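Local coordinates for protein dioxygenase (Pseudomonas brassicacearum, PDB 5V2D) that probably uses an iron centre and dioxygen to split the central double bond of lignin-derived stilbenes, as a member of the carotenoid cleavage oxygenase family, at residues G52-P55 and A56-G60; F127-D130 and S131-K135; L255-V259 and E260-N264; A445-E448 and E449-Y453. All blocks are in the same frame, centred on the assembly; numbering follows the deposited sequence.

Contact 1: residues G52-P55 and A56-G60; sequences GVLP and ASIHG
The backbone from Pro-55 to Ile-58 folds into a type I beta turn, with Ala-56 and Ser-57 at its corners. Its closing bond is weak: Ile-58 N donates to Pro-55 O at 3.3 Å. Water 1 reinforces the closure. It donates to Pro-55 O at 2.8 Å and to Ile-58 O at 2.9 Å, so Pro-55 O receives two hydrogens.

The side chains of Pro-55 and Ile-58 lie side by side and point the same way. Ile-58 CD1 runs alongside the proline ring, 4.0 Å from Pro-55 CD and 4.1 Å from Pro-55 CB. This follows from the first torsion of Ile-58 (chi1 -65°), which puts CG1 beside the backbone N. The extended second torsion (chi2 171°) then carries CD1 out along the ring. Leu-54 adds a looser contact, its CD1 being 4.3 Å from Ile-58 CD1. Phe-92 packs on both Leu-54 and Ile-58, and Tyr-453 on both Pro-55 and Ile-58.

The turn joins strand 50-52, at the edge of one antiparallel sheet, to strand 60-67 of another. Such a blade-to-blade passage is typical of the beta-propeller of the carotenoid cleavage oxygenases.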
ATOM      1  N   GLY A  52       2.937 -28.595   7.375  1.00 29.13           N
ATOM      2  CA  GLY A  52       1.785 -28.852   6.490  1.00 30.54           C
ATOM      3  C   GLY A  52       2.321 -29.255   5.151  1.00 31.44           C
ATOM      4  O   GLY A  52       3.339 -29.864   5.107  1.00 35.93           O
ATOM      5  N   VAL A  53       1.664 -28.933   4.057  1.00 31.48           N
ATOM      6  CA  VAL A  53       2.050 -29.363   2.718  1.00 31.27           C
ATOM      7  C   VAL A  53       1.884 -28.229   1.741  1.00 30.86           C
ATOM      8  O   VAL A  53       0.743 -27.725   1.509  1.00 28.02           O
ATOM      9  CB  VAL A  53       1.083 -30.504   2.227  1.00 34.37           C
ATOM     10  CG1 VAL A  53       1.566 -31.000   0.872  1.00 35.88           C
ATOM     11  CG2 VAL A  53       1.079 -31.650   3.266  1.00 36.98           C
ATOM     12  N   LEU A  54       2.995 -27.761   1.189  1.00 30.23           N
ATOM     13  CA  LEU A  54       2.940 -26.680   0.242  1.00 29.08           C
ATOM     14  C   LEU A  54       2.722 -27.220  -1.098  1.00 30.10           C
ATOM     15  O   LEU A  54       3.526 -27.996  -1.552  1.00 33.26           O
ATOM     16  CB  LEU A  54       4.272 -25.888   0.275  1.00 29.63           C
ATOM     17  CG  LEU A  54       4.426 -24.796  -0.724  1.00 28.64           C
ATOM     18  CD1 LEU A  54       3.509 -23.694  -0.245  1.00 31.74           C
ATOM     19  CD2 LEU A  54       5.816 -24.255  -0.740  1.00 30.92           C
ATOM     20  N   PRO A  55       1.684 -26.751  -1.814  1.00 32.69           N
ATOM     21  CA  PRO A  55       1.490 -27.300  -3.176  1.00 33.53           C
ATOM     22  C   PRO A  55       2.684 -27.092  -4.028  1.00 33.78           C
ATOM     23  O   PRO A  55       3.217 -25.952  -4.157  1.00 31.24           O
ATOM     24  CB  PRO A  55       0.319 -26.522  -3.708  1.00 34.88           C
ATOM     25  CG  PRO A  55      -0.444 -26.170  -2.480  1.00 35.61           C
ATOM     26  CD  PRO A  55       0.599 -25.860  -1.420  1.00 32.27           C
ATOM     27  N   ALA A  56       3.127 -28.177  -4.654  1.00 35.40           N
ATOM     28  CA  ALA A  56       4.308 -28.161  -5.484  1.00 35.14           C
ATOM     29  C   ALA A  56       4.152 -27.371  -6.744  1.00 33.83           C
ATOM     30  O   ALA A  56       5.154 -26.967  -7.345  1.00 34.33           O
ATOM     31  CB  ALA A  56       4.808 -29.567  -5.772  1.00 38.36           C
ATOM     32  N   SER A  57       2.940 -27.098  -7.145  1.00 32.44           N
ATOM     33  CA  SER A  57       2.772 -26.387  -8.422  1.00 35.87           C
ATOM     34  C   SER A  57       2.917 -24.862  -8.239  1.00 33.02           C
ATOM     35  O   SER A  57       2.935 -24.151  -9.201  1.00 33.85           O
ATOM     36  CB  SER A  57       1.400 -26.693  -8.982  1.00 39.48           C
ATOM     37  OG  SER A  57       0.404 -26.149  -8.121  1.00 43.36           O
ATOM     38  N   ILE A  58       2.932 -24.335  -7.035  1.00 32.09           N
ATOM     39  CA  ILE A  58       3.101 -22.870  -6.853  1.00 30.60           C
ATOM     40  C   ILE A  58       4.511 -22.477  -7.261  1.00 29.57           C
ATOM     41  O   ILE A  58       5.498 -23.048  -6.742  1.00 30.67           O
ATOM     42  CB  ILE A  58       2.864 -22.440  -5.427  1.00 29.90           C
ATOM     43  CG1 ILE A  58       1.388 -22.703  -5.050  1.00 30.54           C
ATOM     44  CG2 ILE A  58       3.131 -20.947  -5.271  1.00 28.70           C
ATOM     45  CD1 ILE A  58       1.084 -22.505  -3.590  1.00 29.44           C
ATOM     46  N   HIS A  59       4.598 -21.583  -8.215  1.00 29.09           N
ATOM     47  CA  HIS A  59       5.897 -21.224  -8.787  1.00 29.85           C
ATOM     48  C   HIS A  59       5.918 -19.740  -9.081  1.00 26.62           C
ATOM     49  O   HIS A  59       5.152 -19.250  -9.913  1.00 25.70           O
ATOM     50  CB  HIS A  59       6.170 -22.020 -10.090  1.00 31.44           C
ATOM     51  CG  HIS A  59       7.543 -21.809 -10.658  1.00 35.13           C
ATOM     52  ND1 HIS A  59       7.783 -21.729 -12.020  1.00 38.68           N
ATOM     53  CD2 HIS A  59       8.730 -21.560 -10.066  1.00 38.34           C
ATOM     54  CE1 HIS A  59       9.063 -21.512 -12.237  1.00 38.95           C
ATOM     55  NE2 HIS A  59       9.663 -21.392 -11.068  1.00 40.66           N
ATOM     56  N   GLY A  60       6.788 -19.046  -8.387  1.00 25.91           N
ATOM     57  CA  GLY A  60       6.993 -17.565  -8.584  1.00 23.57           C
ATOM     58  C   GLY A  60       7.480 -16.939  -7.294  1.00 23.51           C
ATOM     59  O   GLY A  60       7.951 -17.632  -6.404  1.00 23.20           O
TER
HETATM   60  O   HOH W   1       5.803 -24.811  -4.467  1.00 27.92           O

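Contact 2: residues F127-D130 and S131-K135; sequences FTND and SLAAK
Asp-130 OD1 accepts a hydrogen bond from Leu-132 N at 2.8 Å, nearly straight at 167°. The motif is an Asx turn laid over a type I beta turn that runs from Asp-130 to Ala-133. One residue therefore supplies both acceptors: the carboxylate takes Leu-132 N, and Asp-130 O takes Ala-133 N at 3.0 Å. OD1 uses its anti lone pair, the one facing away from OD2. CG lies anti to the backbone N (chi1 -173°), which brings the carboxylate alongside its own carbonyl carbon and over the next two amides.

OD2 of Asp-130 is held separately, by a salt bridge to Arg-117. The carboxylate is thus fixed at both oxygens, which probably favours its charged form. Leu-132 CB also lies against Asp-130 OD1, at 3.2 Å. Leu-132 O accepts from Arg-114 NH2 of helix 107-115.

Beside the turn, Asn-129 CB meets Ala-133 CB at 3.8 Å. The amide of Asn-129 is mainly engaged outside the turn: ND2 donates to Asn-137 OD1, and OD1 accepts from Gly-121 N. Asn-129 ND2 also donates to water 2 at 3.0 Å, and that water donates to Ala-134 O at 2.8 Å.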
ATOM      1  N   PHE A 127      11.985  20.544   3.802  1.00 30.34           N
ATOM      2  CA  PHE A 127      12.479  21.737   4.517  1.00 30.93           C
ATOM      3  C   PHE A 127      12.953  21.441   5.912  1.00 32.74           C
ATOM      4  O   PHE A 127      13.639  22.261   6.441  1.00 31.60           O
ATOM      5  CB  PHE A 127      11.406  22.871   4.572  1.00 34.29           C
ATOM      6  CG  PHE A 127      10.907  23.274   3.213  1.00 33.18           C
ATOM      7  CD1 PHE A 127      11.763  24.005   2.345  1.00 37.07           C
ATOM      8  CD2 PHE A 127       9.629  22.896   2.747  1.00 35.35           C
ATOM      9  CE1 PHE A 127      11.326  24.381   1.063  1.00 38.05           C
ATOM     10  CE2 PHE A 127       9.225  23.246   1.456  1.00 35.28           C
ATOM     11  CZ  PHE A 127      10.055  24.014   0.630  1.00 38.53           C
ATOM     12  N   THR A 128      12.601  20.302   6.524  1.00 27.71           N
ATOM     13  CA  THR A 128      13.043  19.973   7.860  1.00 27.72           C
ATOM     14  C   THR A 128      14.190  18.987   7.846  1.00 26.64           C
ATOM     15  O   THR A 128      14.609  18.534   8.912  1.00 23.87           O
ATOM     16  CB  THR A 128      11.899  19.330   8.640  1.00 28.46           C
ATOM     17  OG1 THR A 128      11.474  18.096   7.998  1.00 27.15           O
ATOM     18  CG2 THR A 128      10.778  20.307   8.719  1.00 27.86           C
ATOM     19  N   ASN A 129      14.743  18.655   6.653  1.00 23.72           N
ATOM     20  CA  ASN A 129      15.877  17.746   6.626  1.00 24.61           C
ATOM     21  C   ASN A 129      17.167  18.418   7.101  1.00 25.98           C
ATOM     22  O   ASN A 129      17.308  19.600   6.967  1.00 27.19           O
ATOM     23  CB  ASN A 129      16.112  17.188   5.217  1.00 25.31           C
ATOM     24  CG  ASN A 129      15.021  16.226   4.775  1.00 24.47           C
ATOM     25  OD1 ASN A 129      14.209  15.806   5.567  1.00 26.58           O
ATOM     26  ND2 ASN A 129      14.986  15.915   3.497  1.00 26.62           N
ATOM     27  N   ASP A 130      18.143  17.637   7.501  1.00 27.64           N
ATOM     28  CA  ASP A 130      19.549  18.126   7.671  1.00 28.44           C
ATOM     29  C   ASP A 130      20.048  18.505   6.298  1.00 29.70           C
ATOM     30  O   ASP A 130      19.678  17.928   5.277  1.00 24.25           O
ATOM     31  CB  ASP A 130      20.341  16.955   8.224  1.00 31.00           C
ATOM     32  CG  ASP A 130      21.772  17.300   8.617  1.00 34.04           C
ATOM     33  OD1 ASP A 130      22.650  17.542   7.765  1.00 36.35           O
ATOM     34  OD2 ASP A 130      22.029  17.152   9.823  1.00 37.09           O
ATOM     35  N   SER A 131      20.938  19.497   6.248  1.00 29.48           N
ATOM     36  CA  SER A 131      21.466  19.962   4.955  1.00 29.29           C
ATOM     37  C   SER A 131      22.330  18.900   4.296  1.00 28.63           C
ATOM     38  O   SER A 131      22.468  18.915   3.105  1.00 29.81           O
ATOM     39  CB  SER A 131      22.273  21.273   5.171  1.00 32.84           C
ATOM     40  OG  SER A 131      23.285  20.966   6.108  1.00 33.82           O
ATOM     41  N   LEU A 132      22.797  17.888   5.009  1.00 25.42           N
ATOM     42  CA  LEU A 132      23.515  16.779   4.388  1.00 27.75           C
ATOM     43  C   LEU A 132      22.616  15.633   3.807  1.00 25.01           C
ATOM     44  O   LEU A 132      23.145  14.713   3.149  1.00 23.08           O
ATOM     45  CB  LEU A 132      24.396  16.133   5.454  1.00 30.52           C
ATOM     46  CG  LEU A 132      25.884  16.615   5.743  1.00 35.67           C
ATOM     47  CD1 LEU A 132      26.382  17.766   4.944  1.00 37.69           C
ATOM     48  CD2 LEU A 132      26.187  16.653   7.227  1.00 33.86           C
ATOM     49  N   ALA A 133      21.300  15.695   4.025  1.00 24.17           N
ATOM     50  CA  ALA A 133      20.387  14.721   3.480  1.00 26.03           C
ATOM     51  C   ALA A 133      20.463  14.749   1.971  1.00 27.28           C
ATOM     52  O   ALA A 133      20.737  15.820   1.386  1.00 25.54           O
ATOM     53  CB  ALA A 133      18.991  15.072   3.833  1.00 26.54           C
ATOM     54  N   ALA A 134      20.196  13.638   1.341  1.00 24.08           N
ATOM     55  CA  ALA A 134      20.086  13.605  -0.125  1.00 24.82           C
ATOM     56  C   ALA A 134      19.001  14.522  -0.565  1.00 25.70           C
ATOM     57  O   ALA A 134      18.036  14.743   0.129  1.00 25.99           O
ATOM     58  CB  ALA A 134      19.849  12.197  -0.646  1.00 24.58           C
ATOM     59  N   LYS A 135      19.141  15.039  -1.766  1.00 26.49           N
ATOM     60  CA  LYS A 135      18.122  15.884  -2.387  1.00 27.12           C
ATOM     61  C   LYS A 135      16.858  15.141  -2.678  1.00 26.80           C
ATOM     62  O   LYS A 135      15.773  15.661  -2.554  1.00 22.72           O
ATOM     63  CB  LYS A 135      18.658  16.480  -3.695  1.00 32.62           C
ATOM     64  CG  LYS A 135      19.809  17.487  -3.449  1.00 39.03           C
ATOM     65  CD  LYS A 135      19.402  18.658  -2.550  1.00 44.76           C
ATOM     66  CE  LYS A 135      20.358  19.814  -2.569  1.00 51.66           C
ATOM     67  NZ  LYS A 135      21.324  19.711  -1.447  1.00 50.93           N
TER
HETATM   68  O   HOH W   2      16.859  16.935   1.410  1.00 30.32           O

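Contact 3: residues L255-V259 and E260-N264; sequences LTVDV and ERMKN
Arg-261 reaches back from the start of helix 259-263 along the strand before it. Its CB rests 3.5 Å from Asp-258 O. CG is anti to the backbone N (chi1 171°), and the chain stays extended as far as CD. It then bends at chi3 (68°), which turns the guanidinium against Asp-258. NE donates to Pro-267 O. CZ lies 3.7 Å from Asp-258 CB, which covers one face of the flat group, offset toward the rim. NH1 donates to water 3, which sits at the edge of the group in its plane. NH2 donates to Thr-256 O at 3.1 Å, somewhat tilted from the guanidinium plane, and also to His-268 O. Water 3 in turn bonds Thr-256 OG1 and, weakly, Thr-256 O.

Asp-258 is the N-cap of the helix. Its OD2 accepts from Arg-261 N at 2.9 Å, met on the anti side and out of the carboxylate plane. The first helical bonds follow: Met-262 N to Asp-258 O at 3.1 Å and Lys-263 N to Val-259 O at 2.8 Å. The side chains of Met-262 and Val-257 cross obliquely, with Met-262 SD 4.1 Å from Val-257 CG1. The salt bridge from Lys-263 NZ to Glu-260 OE2 is long.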
ATOM      1  N   LEU A 255      -7.283  15.472   2.337  1.00 34.09           N
ATOM      2  CA  LEU A 255      -6.034  15.805   2.966  1.00 34.12           C
ATOM      3  C   LEU A 255      -5.359  16.784   2.008  1.00 37.98           C
ATOM      4  O   LEU A 255      -4.921  16.348   0.904  1.00 36.24           O
ATOM      5  CB  LEU A 255      -5.157  14.564   3.065  1.00 33.76           C
ATOM      6  CG  LEU A 255      -5.480  13.619   4.181  1.00 31.08           C
ATOM      7  CD1 LEU A 255      -4.707  12.326   4.048  1.00 32.82           C
ATOM      8  CD2 LEU A 255      -5.213  14.245   5.557  1.00 34.12           C
ATOM      9  N   THR A 256      -5.228  18.063   2.397  1.00 35.64           N
ATOM     10  CA  THR A 256      -4.715  19.104   1.489  1.00 34.78           C
ATOM     11  C   THR A 256      -3.335  19.561   1.824  1.00 35.64           C
ATOM     12  O   THR A 256      -2.880  19.426   2.956  1.00 36.82           O
ATOM     13  CB  THR A 256      -5.650  20.354   1.442  1.00 36.27           C
ATOM     14  OG1 THR A 256      -5.884  20.846   2.766  1.00 32.02           O
ATOM     15  CG2 THR A 256      -6.967  19.942   0.885  1.00 38.36           C
ATOM     16  N   VAL A 257      -2.667  20.131   0.836  1.00 34.13           N
ATOM     17  CA  VAL A 257      -1.277  20.513   0.994  1.00 37.70           C
ATOM     18  C   VAL A 257      -1.168  22.025   1.097  1.00 42.00           C
ATOM     19  O   VAL A 257      -1.811  22.722   0.368  1.00 41.26           O
ATOM     20  CB  VAL A 257      -0.488  20.086  -0.218  1.00 39.75           C
ATOM     21  CG1 VAL A 257       0.998  20.374  -0.061  1.00 39.51           C
ATOM     22  CG2 VAL A 257      -0.674  18.613  -0.451  1.00 41.57           C
ATOM     23  N   ASP A 258      -0.300  22.517   1.975  1.00 44.78           N
ATOM     24  CA  ASP A 258       0.068  23.943   2.055  1.00 42.62           C
ATOM     25  C   ASP A 258       1.598  24.098   2.193  1.00 38.69           C
ATOM     26  O   ASP A 258       2.187  23.778   3.237  1.00 38.18           O
ATOM     27  CB  ASP A 258      -0.642  24.581   3.251  1.00 48.13           C
ATOM     28  CG  ASP A 258      -0.470  26.126   3.281  1.00 51.44           C
ATOM     29  OD1 ASP A 258      -1.437  26.819   3.094  1.00 61.72           O
ATOM     30  OD2 ASP A 258       0.627  26.663   3.468  1.00 54.12           O
ATOM     31  N   VAL A 259       2.227  24.595   1.159  1.00 40.48           N
ATOM     32  CA  VAL A 259       3.695  24.718   1.148  1.00 43.92           C
ATOM     33  C   VAL A 259       4.229  25.688   2.229  1.00 47.49           C
ATOM     34  O   VAL A 259       5.319  25.455   2.820  1.00 43.75           O
ATOM     35  CB  VAL A 259       4.236  25.167  -0.205  1.00 46.89           C
ATOM     36  CG1 VAL A 259       5.797  25.123  -0.180  1.00 50.17           C
ATOM     37  CG2 VAL A 259       3.697  24.277  -1.290  1.00 49.85           C
ATOM     38  N   GLU A 260       3.459  26.729   2.527  1.00 44.99           N
ATOM     39  CA  GLU A 260       3.872  27.669   3.583  1.00 49.01           C
ATOM     40  C   GLU A 260       3.904  26.991   4.912  1.00 41.24           C
ATOM     41  O   GLU A 260       4.861  27.161   5.661  1.00 44.52           O
ATOM     42  CB  GLU A 260       2.973  28.966   3.594  1.00 57.13           C
ATOM     43  CG  GLU A 260       3.225  29.890   2.384  1.00 61.97           C
ATOM     44  CD  GLU A 260       4.719  30.292   2.227  1.00 70.63           C
ATOM     45  OE1 GLU A 260       5.338  30.794   3.236  1.00 76.38           O
ATOM     46  OE2 GLU A 260       5.301  30.100   1.118  1.00 69.39           O
ATOM     47  N   ARG A 261       2.883  26.190   5.220  1.00 42.47           N
ATOM     48  CA  ARG A 261       2.874  25.420   6.466  1.00 39.36           C
ATOM     49  C   ARG A 261       4.136  24.530   6.531  1.00 39.25           C
ATOM     50  O   ARG A 261       4.760  24.388   7.573  1.00 38.50           O
ATOM     51  CB  ARG A 261       1.601  24.565   6.573  1.00 39.89           C
ATOM     52  CG  ARG A 261       1.596  23.568   7.729  1.00 40.30           C
ATOM     53  CD  ARG A 261       0.287  22.776   7.810  1.00 41.75           C
ATOM     54  NE  ARG A 261       0.118  21.849   6.673  1.00 40.16           N
ATOM     55  CZ  ARG A 261      -0.887  21.853   5.806  1.00 41.05           C
ATOM     56  NH1 ARG A 261      -1.886  22.712   5.901  1.00 40.10           N
ATOM     57  NH2 ARG A 261      -0.898  20.928   4.793  1.00 38.74           N
ATOM     58  N   MET A 262       4.464  23.887   5.407  1.00 37.91           N
ATOM     59  CA  MET A 262       5.651  23.037   5.339  1.00 38.75           C
ATOM     60  C   MET A 262       6.962  23.829   5.550  1.00 37.77           C
ATOM     61  O   MET A 262       7.837  23.353   6.262  1.00 36.85           O
ATOM     62  CB  MET A 262       5.733  22.288   3.990  1.00 35.53           C
ATOM     63  CG  MET A 262       4.625  21.242   3.747  1.00 37.82           C
ATOM     64  SD  MET A 262       4.574  20.739   1.958  1.00 40.48           S
ATOM     65  CE  MET A 262       6.257  20.123   1.804  1.00 37.76           C
ATOM     66  N   LYS A 263       7.085  24.992   4.920  1.00 39.17           N
ATOM     67  CA  LYS A 263       8.266  25.863   5.147  1.00 45.40           C
ATOM     68  C   LYS A 263       8.427  26.224   6.600  1.00 42.92           C
ATOM     69  O   LYS A 263       9.529  26.364   7.050  1.00 49.21           O
ATOM     70  CB  LYS A 263       8.214  27.116   4.331  1.00 47.49           C
ATOM     71  CG  LYS A 263       8.676  26.832   2.933  1.00 52.63           C
ATOM     72  CD  LYS A 263       8.531  28.076   2.023  1.00 57.74           C
ATOM     73  CE  LYS A 263       9.265  27.878   0.711  1.00 57.84           C
ATOM     74  NZ  LYS A 263       8.531  28.527  -0.419  1.00 62.31           N
ATOM     75  N   ASN A 264       7.323  26.294   7.336  1.00 43.85           N
ATOM     76  CA  ASN A 264       7.342  26.524   8.787  1.00 45.41           C
ATOM     77  C   ASN A 264       7.455  25.291   9.624  1.00 45.83           C
ATOM     78  O   ASN A 264       7.260  25.367  10.863  1.00 43.43           O
ATOM     79  CB  ASN A 264       6.126  27.355   9.205  1.00 48.02           C
ATOM     80  CG  ASN A 264       6.218  28.783   8.642  1.00 51.24           C
ATOM     81  OD1 ASN A 264       7.236  29.440   8.813  1.00 63.78           O
ATOM     82  ND2 ASN A 264       5.229  29.212   7.891  1.00 55.97           N
TER
HETATM   83  O   HOH W   3      -3.629  22.155   3.664  1.00 45.06           O

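Contact 4: residues A445-E448 and E449-Y453; sequences ADAE and EADGY
Ala-447 CB packs against the backbone of Asp-451, 3.5 Å from Asp-451 O. Asp-451 CB returns the contact one residue on and lies 3.4 Å from Glu-448 O. That carbonyl also accepts from Asp-451 N at 3.1 Å. Arg-379 donates to the same oxygen, so two donors grip it.

The bond from Asp-451 N closes a type II beta turn from Glu-448 to Asp-451. Ala-450 takes the left-handed backbone angles (66°, 22°) at its third position. The turn belongs to the loop between the antiparallel neighbours 433-442 and 452-460, at the edge of one sheet of the beta-propeller.

Water 4 bridges the two arms of the turn. It accepts from Glu-448 N at 2.8 Å and donates to Asp-451 OD2. The Asp-451 carboxylate also makes salt bridges, OD1 to Arg-443 and OD2 to Arg-474, which probably stabilise its charge. Glu-449 CG is anti to the backbone N (chi1 -171°) and the chain beyond is extended. The side chain touches Tyr-380 and Tyr-385. Its OE1 accepts from Ala-386 N, just ahead of strand 387-392.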
ATOM      1  N   ALA A 445      -3.444 -21.648 -14.537  1.00 48.12           N
ATOM      2  CA  ALA A 445      -3.826 -20.551 -15.456  1.00 50.20           C
ATOM      3  C   ALA A 445      -5.284 -20.689 -15.953  1.00 50.72           C
ATOM      4  O   ALA A 445      -5.939 -19.739 -16.312  1.00 51.51           O
ATOM      5  CB  ALA A 445      -2.821 -20.447 -16.587  1.00 59.38           C
ATOM      6  N   ASP A 446      -5.796 -21.905 -15.918  1.00 59.33           N
ATOM      7  CA  ASP A 446      -7.235 -22.194 -16.176  1.00 61.66           C
ATOM      8  C   ASP A 446      -8.262 -21.744 -15.158  1.00 51.75           C
ATOM      9  O   ASP A 446      -9.441 -21.764 -15.419  1.00 49.08           O
ATOM     10  CB  ASP A 446      -7.406 -23.714 -16.222  1.00 68.70           C
ATOM     11  CG  ASP A 446      -7.449 -24.208 -17.638  1.00 79.07           C
ATOM     12  OD1 ASP A 446      -8.286 -25.073 -17.968  1.00 90.14           O
ATOM     13  OD2 ASP A 446      -6.647 -23.712 -18.465  1.00 88.71           O
ATOM     14  N   ALA A 447      -7.829 -21.506 -13.946  1.00 43.49           N
ATOM     15  CA  ALA A 447      -8.716 -21.553 -12.827  1.00 37.72           C
ATOM     16  C   ALA A 447      -9.749 -20.436 -12.917  1.00 39.42           C
ATOM     17  O   ALA A 447      -9.434 -19.339 -13.358  1.00 34.43           O
ATOM     18  CB  ALA A 447      -7.926 -21.455 -11.545  1.00 38.62           C
ATOM     19  N   GLU A 448     -10.950 -20.740 -12.455  1.00 35.69           N
ATOM     20  CA  GLU A 448     -11.989 -19.729 -12.319  1.00 37.51           C
ATOM     21  C   GLU A 448     -11.517 -18.621 -11.346  1.00 33.23           C
ATOM     22  O   GLU A 448     -10.514 -18.751 -10.600  1.00 29.66           O
ATOM     23  CB  GLU A 448     -13.312 -20.378 -11.828  1.00 45.61           C
ATOM     24  CG  GLU A 448     -14.507 -20.769 -12.789  1.00 59.77           C
ATOM     25  CD  GLU A 448     -14.186 -21.200 -14.283  1.00 69.98           C
ATOM     26  OE1 GLU A 448     -13.595 -20.382 -15.062  1.00 69.22           O
ATOM     27  OE2 GLU A 448     -14.564 -22.345 -14.703  1.00 77.30           O
ATOM     28  N   GLU A 449     -12.267 -17.516 -11.394  1.00 30.72           N
ATOM     29  CA  GLU A 449     -11.959 -16.346 -10.560  1.00 30.45           C
ATOM     30  C   GLU A 449     -11.793 -16.750  -9.097  1.00 30.34           C
ATOM     31  O   GLU A 449     -12.668 -17.396  -8.520  1.00 26.83           O
ATOM     32  CB  GLU A 449     -13.056 -15.237 -10.644  1.00 31.32           C
ATOM     33  CG  GLU A 449     -12.583 -13.965  -9.948  1.00 32.20           C
ATOM     34  CD  GLU A 449     -13.682 -12.915  -9.691  1.00 35.98           C
ATOM     35  OE1 GLU A 449     -14.777 -13.058 -10.249  1.00 34.77           O
ATOM     36  OE2 GLU A 449     -13.441 -11.965  -8.917  1.00 33.88           O
ATOM     37  N   ALA A 450     -10.672 -16.335  -8.501  1.00 29.46           N
ATOM     38  CA  ALA A 450     -10.432 -16.450  -7.055  1.00 30.41           C
ATOM     39  C   ALA A 450     -10.317 -17.888  -6.606  1.00 29.47           C
ATOM     40  O   ALA A 450     -10.458 -18.175  -5.387  1.00 29.91           O
ATOM     41  CB  ALA A 450     -11.497 -15.738  -6.196  1.00 31.19           C
ATOM     42  N   ASP A 451      -9.984 -18.772  -7.548  1.00 28.11           N
ATOM     43  CA  ASP A 451      -9.777 -20.190  -7.172  1.00 29.15           C
ATOM     44  C   ASP A 451      -8.273 -20.421  -7.131  1.00 26.21           C
ATOM     45  O   ASP A 451      -7.623 -20.435  -8.172  1.00 26.37           O
ATOM     46  CB  ASP A 451     -10.480 -21.108  -8.173  1.00 30.28           C
ATOM     47  CG  ASP A 451     -10.243 -22.600  -7.901  1.00 31.36           C
ATOM     48  OD1 ASP A 451      -9.891 -22.932  -6.752  1.00 30.17           O
ATOM     49  OD2 ASP A 451     -10.519 -23.381  -8.813  1.00 32.80           O
ATOM     50  N   GLY A 452      -7.756 -20.545  -5.929  1.00 25.99           N
ATOM     51  CA  GLY A 452      -6.349 -20.719  -5.747  1.00 27.46           C
ATOM     52  C   GLY A 452      -5.928 -20.551  -4.308  1.00 28.60           C
ATOM     53  O   GLY A 452      -6.593 -21.018  -3.412  1.00 26.24           O
ATOM     54  N   TYR A 453      -4.787 -19.905  -4.103  1.00 26.44           N
ATOM     55  CA  TYR A 453      -4.155 -19.823  -2.803  1.00 25.61           C
ATOM     56  C   TYR A 453      -4.103 -18.370  -2.326  1.00 26.00           C
ATOM     57  O   TYR A 453      -3.851 -17.472  -3.121  1.00 26.47           O
ATOM     58  CB  TYR A 453      -2.770 -20.429  -2.916  1.00 26.58           C
ATOM     59  CG  TYR A 453      -2.799 -21.837  -3.487  1.00 27.53           C
ATOM     60  CD1 TYR A 453      -2.353 -22.104  -4.785  1.00 28.46           C
ATOM     61  CD2 TYR A 453      -3.357 -22.894  -2.758  1.00 30.07           C
ATOM     62  CE1 TYR A 453      -2.431 -23.375  -5.344  1.00 29.99           C
ATOM     63  CE2 TYR A 453      -3.458 -24.164  -3.321  1.00 31.29           C
ATOM     64  CZ  TYR A 453      -2.967 -24.381  -4.623  1.00 30.36           C
ATOM     65  OH  TYR A 453      -2.985 -25.656  -5.169  1.00 32.54           O
TER
HETATM   66  O   HOH W   4     -11.229 -23.237 -11.185  1.00 37.04           O

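From the N terminus the four contacts come in series; none nests in or crosses another. Contact 1 turns the chain from strand 50-52 to strand 60-67. Contact 2 closes a turn in the long loop between helix 107-115 and strand 143-147. Contact 3 joins strand 255-257 to helix 259-263, and contact 4 turns into strand 452-460. Contacts 2 and 3 share one side of the chain's centre, where Phe-127 packs on Val-259, Met-262 and Lys-263. Contacts 1 and 4 touch on the opposite side, where strand 452-460 packs against the loop that leaves its own sheet for strand 60-67. Centres of contacts 1 and 3 are about 49 Å apart.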